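Local coordinates for protein luciferase-like monooxygenase (Streptomyces bottropensis, PDB 7BIP) that probably acts as a luciferase-like monooxygenase, inserting oxygen during biosynthesis of the aromatic polyketide rishirilide, at residues P80-P85 and G108-P113; G90-L95 and L103-G108. All coordinates share one frame; numbering follows the deposited sequence.

Contact 1 of 2, residues P80-P85 and G108-P113; sequences PVFTHP and GRAFLP
Two neighbouring beta-alpha loops of the TIM barrel, one following strand 72-78 and the other strand 103-107, meet where Ala110 packs against Val81 and Phe82. The methyl of Ala110 approaches the end of the Phe82 ring obliquely, its CB lying 3.6 Å from Phe82 CE2. The same CB is 4.0 Å from Val81 CG1. A Val81 chi1 of 68° sets CG1 between the backbone N and the carbonyl carbon, and from there this methyl covers the centre of the Phe82 ring. Phe82 is gripped further by Phe119, stacked with it, and by Phe116, which meets it edge-to-face.

Closer to the barrel the chemistry turns polar. A water accepts from Val81 N, 3.2 Å away, and donates to Gly108 O at 2.7 Å, bridging the two backbones, while Pro80 CD rests 3.6 Å from Gly108 O. Thr83 N bonds back to Pro80 O, closing the tight turn that presents Val81 and Phe82. Beyond it, His84 caps helix 85-98 through ND1 and meets Phe119 of the second subunit edge-to-face. Such loops, leaving the C-terminal ends of successive parallel strands, form the catalytic face of a TIM barrel.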
ATOM      1  N   PRO A  80      13.911  -4.157   3.470  1.00 14.50           N
ATOM      2  CA  PRO A  80      13.953  -3.395   4.728  1.00 16.26           C
ATOM      3  C   PRO A  80      14.974  -2.271   4.728  1.00 22.06           C
ATOM      4  O   PRO A  80      14.779  -1.287   5.457  1.00 22.47           O
ATOM      5  CB  PRO A  80      14.280  -4.463   5.786  1.00 19.22           C
ATOM      6  CG  PRO A  80      14.675  -5.686   5.035  1.00 20.14           C
ATOM      7  CD  PRO A  80      14.047  -5.607   3.691  1.00 17.41           C
ATOM      8  N   VAL A  81      16.026  -2.358   3.901  1.00 17.35           N
ATOM      9  CA  VAL A  81      17.060  -1.324   3.888  1.00 14.67           C
ATOM     10  C   VAL A  81      16.494   0.040   3.503  1.00 20.32           C
ATOM     11  O   VAL A  81      17.049   1.078   3.892  1.00 21.54           O
ATOM     12  CB  VAL A  81      18.225  -1.751   2.963  1.00 21.20           C
ATOM     13  CG1 VAL A  81      17.804  -1.791   1.492  1.00 18.52           C
ATOM     14  CG2 VAL A  81      19.436  -0.850   3.153  1.00 28.68           C
ATOM     15  N   PHE A  82      15.382   0.079   2.765  1.00 17.23           N
ATOM     16  CA  PHE A  82      14.896   1.337   2.213  1.00 16.85           C
ATOM     17  C   PHE A  82      13.641   1.837   2.899  1.00 23.89           C
ATOM     18  O   PHE A  82      12.985   2.750   2.390  1.00 24.69           O
ATOM     19  CB  PHE A  82      14.632   1.207   0.711  1.00 17.36           C
ATOM     20  CG  PHE A  82      15.869   0.979  -0.088  1.00 15.17           C
ATOM     21  CD1 PHE A  82      17.049   1.615   0.254  1.00 15.41           C
ATOM     22  CD2 PHE A  82      15.860   0.108  -1.164  1.00 18.22           C
ATOM     23  CE1 PHE A  82      18.205   1.390  -0.477  1.00 18.80           C
ATOM     24  CE2 PHE A  82      17.008  -0.112  -1.902  1.00 17.78           C
ATOM     25  CZ  PHE A  82      18.182   0.522  -1.547  1.00 18.42           C
ATOM     26  N   THR A  83      13.275   1.259   4.029  1.00 19.61           N
ATOM     27  CA  THR A  83      12.099   1.736   4.714  1.00 18.75           C
ATOM     28  C   THR A  83      12.423   1.813   6.198  1.00 22.68           C
ATOM     29  O   THR A  83      13.556   1.570   6.627  1.00 29.97           O
ATOM     30  CB  THR A  83      10.892   0.848   4.391  1.00 22.42           C
ATOM     31  OG1 THR A  83       9.703   1.405   4.969  1.00 28.36           O
ATOM     32  CG2 THR A  83      11.108  -0.579   4.897  1.00 25.98           C
ATOM     33  N   HIS A  84      11.438   2.210   6.968  1.00 15.39           N
ATOM     34  CA  HIS A  84      11.497   2.222   8.417  1.00 11.18           C
ATOM     35  C   HIS A  84      10.693   1.049   8.959  1.00 11.97           C
ATOM     36  O   HIS A  84       9.574   0.804   8.492  1.00 11.92           O
ATOM     37  CB  HIS A  84      10.910   3.530   8.942  1.00 13.83           C
ATOM     38  CG  HIS A  84      11.219   3.806  10.377  1.00 13.30           C
ATOM     39  ND1 HIS A  84      10.721   3.042  11.409  1.00 13.31           N
ATOM     40  CD2 HIS A  84      11.954   4.788  10.953  1.00 13.73           C
ATOM     41  CE1 HIS A  84      11.159   3.523  12.559  1.00 12.84           C
ATOM     42  NE2 HIS A  84      11.896   4.590  12.312  1.00 15.40           N
ATOM     43  N   PRO A  85      11.211   0.300   9.938  1.00 13.05           N
ATOM     44  CA  PRO A  85      10.470  -0.888  10.406  1.00 14.16           C
ATOM     45  C   PRO A  85       9.088  -0.578  10.952  1.00 12.19           C
ATOM     46  O   PRO A  85       8.203  -1.437  10.864  1.00 14.21           O
ATOM     47  CB  PRO A  85      11.377  -1.477  11.497  1.00 17.48           C
ATOM     48  CG  PRO A  85      12.346  -0.401  11.830  1.00 18.82           C
ATOM     49  CD  PRO A  85      12.518   0.435  10.602  1.00 14.80           C
ATOM     50  N   GLY A 108      14.128  -9.197   1.388  1.00 15.16           N
ATOM     51  CA  GLY A 108      15.279  -9.404   0.533  1.00 16.23           C
ATOM     52  C   GLY A 108      16.321  -8.307   0.674  1.00 16.35           C
ATOM     53  O   GLY A 108      16.072  -7.247   1.244  1.00 15.70           O
ATOM     54  N   ARG A 109      17.505  -8.595   0.136  1.00 23.04           N
ATOM     55  CA  ARG A 109      18.587  -7.623   0.072  1.00 22.15           C
ATOM     56  C   ARG A 109      18.496  -6.837  -1.228  1.00 20.00           C
ATOM     57  O   ARG A 109      18.116  -7.372  -2.274  1.00 23.71           O
ATOM     58  CB  ARG A 109      19.953  -8.310   0.159  1.00 23.85           C
ATOM     59  CG  ARG A 109      20.130  -9.237   1.345  1.00 30.22           C
ATOM     60  CD  ARG A 109      20.581  -8.494   2.588  1.00 28.35           C
ATOM     61  NE  ARG A 109      21.671  -7.551   2.344  1.00 32.01           N
ATOM     62  CZ  ARG A 109      22.962  -7.869   2.373  1.00 40.09           C
ATOM     63  NH1 ARG A 109      23.879  -6.938   2.139  1.00 41.82           N
ATOM     64  NH2 ARG A 109      23.339  -9.115   2.630  1.00 42.86           N
ATOM     65  N   ALA A 110      18.840  -5.560  -1.157  1.00 20.80           N
ATOM     66  CA  ALA A 110      18.898  -4.783  -2.380  1.00 19.32           C
ATOM     67  C   ALA A 110      20.240  -5.007  -3.071  1.00 18.91           C
ATOM     68  O   ALA A 110      21.240  -5.370  -2.446  1.00 20.86           O
ATOM     69  CB  ALA A 110      18.694  -3.298  -2.083  1.00 21.37           C
ATOM     70  N   PHE A 111      20.256  -4.774  -4.380  1.00 22.18           N
ATOM     71  CA  PHE A 111      21.516  -4.871  -5.106  1.00 26.11           C
ATOM     72  C   PHE A 111      21.679  -3.872  -6.244  1.00 28.06           C
ATOM     73  O   PHE A 111      22.793  -3.754  -6.760  1.00 33.06           O
ATOM     74  CB  PHE A 111      21.704  -6.292  -5.659  1.00 24.68           C
ATOM     75  CG  PHE A 111      20.737  -6.656  -6.751  1.00 28.44           C
ATOM     76  CD1 PHE A 111      21.133  -6.624  -8.082  1.00 30.44           C
ATOM     77  CD2 PHE A 111      19.441  -7.040  -6.446  1.00 25.62           C
ATOM     78  CE1 PHE A 111      20.246  -6.962  -9.089  1.00 32.25           C
ATOM     79  CE2 PHE A 111      18.545  -7.381  -7.453  1.00 29.93           C
ATOM     80  CZ  PHE A 111      18.949  -7.340  -8.774  1.00 29.20           C
ATOM     81  N   LEU A 112      20.638  -3.154  -6.653  1.00 25.96           N
ATOM     82  CA  LEU A 112      20.785  -2.185  -7.732  1.00 24.14           C
ATOM     83  C   LEU A 112      21.505  -0.953  -7.203  1.00 20.81           C
ATOM     84  O   LEU A 112      21.033  -0.343  -6.239  1.00 17.59           O
ATOM     85  CB  LEU A 112      19.430  -1.803  -8.307  1.00 22.60           C
ATOM     86  CG  LEU A 112      18.639  -2.919  -8.999  1.00 30.39           C
ATOM     87  CD1 LEU A 112      17.313  -2.392  -9.544  1.00 28.51           C
ATOM     88  CD2 LEU A 112      19.467  -3.549 -10.102  1.00 31.10           C
ATOM     89  N   PRO A 113      22.636  -0.557  -7.788  1.00 23.15           N
ATOM     90  CA  PRO A 113      23.387   0.576  -7.218  1.00 23.79           C
ATOM     91  C   PRO A 113      22.606   1.879  -7.196  1.00 19.20           C
ATOM     92  O   PRO A 113      22.719   2.642  -6.228  1.00 17.23           O
ATOM     93  CB  PRO A 113      24.626   0.658  -8.120  1.00 28.33           C
ATOM     94  CG  PRO A 113      24.782  -0.739  -8.657  1.00 34.19           C
ATOM     95  CD  PRO A 113      23.378  -1.229  -8.870  1.00 26.41           C
TER
HETATM   96  O   HOH W   1      17.007  -4.890   2.201  1.00 20.68           O

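Contact 2 of 2, residues G90-L95 and L103-G108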
ATOM      1  N   GLY A  90       3.706  -1.876  10.056  1.00 11.59           N
ATOM      2  CA  GLY A  90       2.333  -1.391  10.043  1.00 11.11           C
ATOM      3  C   GLY A  90       1.601  -1.710   8.751  1.00 11.71           C
ATOM      4  O   GLY A  90       0.475  -2.213   8.784  1.00 12.46           O
ATOM      5  N   LYS A  91       2.222  -1.418   7.593  1.00 12.07           N
ATOM      6  CA  LYS A  91       1.501  -1.666   6.340  1.00 11.90           C
ATOM      7  C   LYS A  91       1.305  -3.154   6.107  1.00 12.78           C
ATOM      8  O   LYS A  91       0.259  -3.566   5.588  1.00 13.00           O
ATOM      9  CB  LYS A  91       2.210  -1.014   5.143  1.00 11.03           C
ATOM     10  CG  LYS A  91       3.521  -1.663   4.711  1.00 12.29           C
ATOM     11  CD  LYS A  91       4.057  -1.003   3.429  1.00 19.49           C
ATOM     12  CE  LYS A  91       4.512   0.418   3.680  1.00 28.37           C
ATOM     13  NZ  LYS A  91       5.338   0.914   2.535  1.00 30.66           N
ATOM     14  N   LEU A  92       2.262  -3.982   6.524  1.00 11.18           N
ATOM     15  CA  LEU A  92       2.091  -5.421   6.341  1.00 10.30           C
ATOM     16  C   LEU A  92       1.019  -5.972   7.276  1.00 10.37           C
ATOM     17  O   LEU A  92       0.287  -6.896   6.906  1.00 11.27           O
ATOM     18  CB  LEU A  92       3.415  -6.144   6.563  1.00 12.43           C
ATOM     19  CG  LEU A  92       4.464  -5.948   5.462  1.00 12.69           C
ATOM     20  CD1 LEU A  92       5.802  -6.430   5.988  1.00 12.13           C
ATOM     21  CD2 LEU A  92       4.075  -6.667   4.154  1.00 11.71           C
ATOM     22  N   ALA A  93       0.908  -5.419   8.490  1.00 13.10           N
ATOM     23  CA  ALA A  93      -0.177  -5.828   9.377  1.00 10.93           C
ATOM     24  C   ALA A  93      -1.543  -5.436   8.806  1.00 12.17           C
ATOM     25  O   ALA A  93      -2.505  -6.216   8.886  1.00 12.60           O
ATOM     26  CB  ALA A  93       0.029  -5.245  10.785  1.00 11.19           C
ATOM     27  N   MET A  94      -1.649  -4.246   8.196  1.00 10.31           N
ATOM     28  CA  MET A  94      -2.897  -3.895   7.519  1.00 10.96           C
ATOM     29  C   MET A  94      -3.225  -4.906   6.427  1.00 13.53           C
ATOM     30  O   MET A  94      -4.365  -5.374   6.307  1.00 11.70           O
ATOM     31  CB  MET A  94      -2.809  -2.491   6.923  1.00 11.05           C
ATOM     32  CG  MET A  94      -2.726  -1.344   7.932  1.00 11.52           C
ATOM     33  SD  MET A  94      -2.577   0.219   7.025  1.00 11.52           S
ATOM     34  CE  MET A  94      -4.233   0.454   6.370  1.00 12.62           C
ATOM     35  N   LEU A  95      -2.228  -5.250   5.619  1.00 10.74           N
ATOM     36  CA  LEU A  95      -2.458  -6.178   4.515  1.00 13.01           C
ATOM     37  C   LEU A  95      -2.854  -7.561   5.022  1.00 10.47           C
ATOM     38  O   LEU A  95      -3.730  -8.209   4.436  1.00 10.60           O
ATOM     39  CB  LEU A  95      -1.199  -6.253   3.647  1.00 13.32           C
ATOM     40  CG  LEU A  95      -1.223  -7.301   2.539  1.00 11.56           C
ATOM     41  CD1 LEU A  95      -2.441  -7.069   1.634  1.00 12.24           C
ATOM     42  CD2 LEU A  95       0.079  -7.195   1.748  1.00 10.54           C
ATOM     43  N   LEU A 103      -1.305 -13.600   3.961  1.00 10.95           N
ATOM     44  CA  LEU A 103      -0.034 -12.964   3.634  1.00 12.08           C
ATOM     45  C   LEU A 103       1.157 -13.795   4.112  1.00 11.36           C
ATOM     46  O   LEU A 103       1.178 -14.281   5.247  1.00 13.80           O
ATOM     47  CB  LEU A 103       0.027 -11.570   4.278  1.00 11.18           C
ATOM     48  CG  LEU A 103       1.321 -10.764   4.145  1.00  9.75           C
ATOM     49  CD1 LEU A 103       1.566 -10.389   2.689  1.00 12.60           C
ATOM     50  CD2 LEU A 103       1.225  -9.505   4.986  1.00 10.47           C
ATOM     51  N   ASP A 104       2.161 -13.934   3.242  1.00 11.88           N
ATOM     52  CA  ASP A 104       3.489 -14.416   3.600  1.00 13.06           C
ATOM     53  C   ASP A 104       4.490 -13.341   3.203  1.00 16.58           C
ATOM     54  O   ASP A 104       4.376 -12.767   2.114  1.00 13.51           O
ATOM     55  CB  ASP A 104       3.837 -15.734   2.877  1.00 11.95           C
ATOM     56  CG  ASP A 104       2.751 -16.788   3.030  1.00 19.09           C
ATOM     57  OD1 ASP A 104       2.339 -17.057   4.171  1.00 19.65           O
ATOM     58  OD2 ASP A 104       2.301 -17.340   2.006  1.00 22.31           O
ATOM     59  N   VAL A 105       5.471 -13.060   4.067  1.00 13.33           N
ATOM     60  CA  VAL A 105       6.328 -11.889   3.873  1.00 12.59           C
ATOM     61  C   VAL A 105       7.759 -12.348   3.610  1.00 13.65           C
ATOM     62  O   VAL A 105       8.488 -12.743   4.529  1.00 14.06           O
ATOM     63  CB  VAL A 105       6.278 -10.927   5.058  1.00 14.56           C
ATOM     64  CG1 VAL A 105       7.129  -9.696   4.731  1.00 11.28           C
ATOM     65  CG2 VAL A 105       4.836 -10.516   5.336  1.00 13.80           C
ATOM     66  N   GLY A 106       8.183 -12.258   2.354  1.00 12.40           N
ATOM     67  CA  GLY A 106       9.594 -12.369   2.025  1.00 13.45           C
ATOM     68  C   GLY A 106      10.290 -11.022   2.146  1.00 13.91           C
ATOM     69  O   GLY A 106       9.773  -9.994   1.704  1.00 11.83           O
ATOM     70  N   PHE A 107      11.468 -11.048   2.774  1.00 13.36           N
ATOM     71  CA  PHE A 107      12.358  -9.902   2.927  1.00 11.65           C
ATOM     72  C   PHE A 107      13.632 -10.186   2.140  1.00 14.18           C
ATOM     73  O   PHE A 107      14.178 -11.288   2.226  1.00 15.39           O
ATOM     74  CB  PHE A 107      12.758  -9.664   4.399  1.00 12.22           C
ATOM     75  CG  PHE A 107      11.607  -9.393   5.357  1.00 12.05           C
ATOM     76  CD1 PHE A 107      11.402  -8.106   5.865  1.00 18.58           C
ATOM     77  CD2 PHE A 107      10.802 -10.422   5.822  1.00 13.19           C
ATOM     78  CE1 PHE A 107      10.372  -7.843   6.777  1.00 17.18           C
ATOM     79  CE2 PHE A 107       9.775 -10.176   6.743  1.00 16.69           C
ATOM     80  CZ  PHE A 107       9.559  -8.876   7.220  1.00 14.65           C
ATOM     81  N   GLY A 108      14.128  -9.197   1.388  1.00 15.16           N
ATOM     82  CA  GLY A 108      15.279  -9.404   0.533  1.00 16.23           C
ATOM     83  C   GLY A 108      16.321  -8.307   0.674  1.00 16.35           C
ATOM     84  O   GLY A 108      16.072  -7.247   1.244  1.00 15.70           O
TER
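Leu95 and Leu103 cross at about a right angle where helix 85-98 lies against strand 103-107, and here the two elements are most closely packed. Leu95 CD2 touches Leu103 CD1 at 3.6 Å. The other branch of Leu103, CD2, presses on the helix backbone, 3.4 Å from Leu92 O. With Leu103 chi1 at 176°, CG stands anti to its own N, and the two methyls divide between the Leu95 side chain (CD1) and the carbonyl of Leu92 (CD2). One turn earlier in the helix, Leu92 reaches toward Val105 tip to tip, with Leu92 CD1 3.7 Å from Val105 CG1.

Toward Phe107 the packing thins: CA atoms 7.3 Å apart at Leu95 and Leu103 give way to 8.1 Å at Leu92 and Val105, and the Phe107 ring stands off from the helix segment. Phe107 packs instead on Phe130 and Val134 of helix 126-142, and Trp141 of that helix covers both Leu92 and Val105. The loose side is thus filled by protein rather than solvent.

Charges lie off this interface, Asp104 paired with Arg72 and Lys91 with Asp56. With methyl groups supplying the side-chain contacts between helix and strand, cohesion here rests on van der Waals fit and exclusion of water, without hydrogen bonds or salt bridges between the two segments.

Contact 2 lies within the chain loop closed by contact 1, and the two share Gly108, where strand 103-107 passes into its following loop. Both are buried, yet they serve different layers: 90-95 with 103-108 joins helix to strand inside one beta-alpha-beta unit, whereas 80-85 with 108-113 joins the loops above two adjacent parallel strands. Across contact 2 the side chains that meet are aliphatic, whereas contact 1 adds a water bridge between main chains to its small hydrophobic cluster. Pro80 CG and Phe107 CD1, 4.2 Å apart, bring the two contacts together, and each also reaches the second subunit.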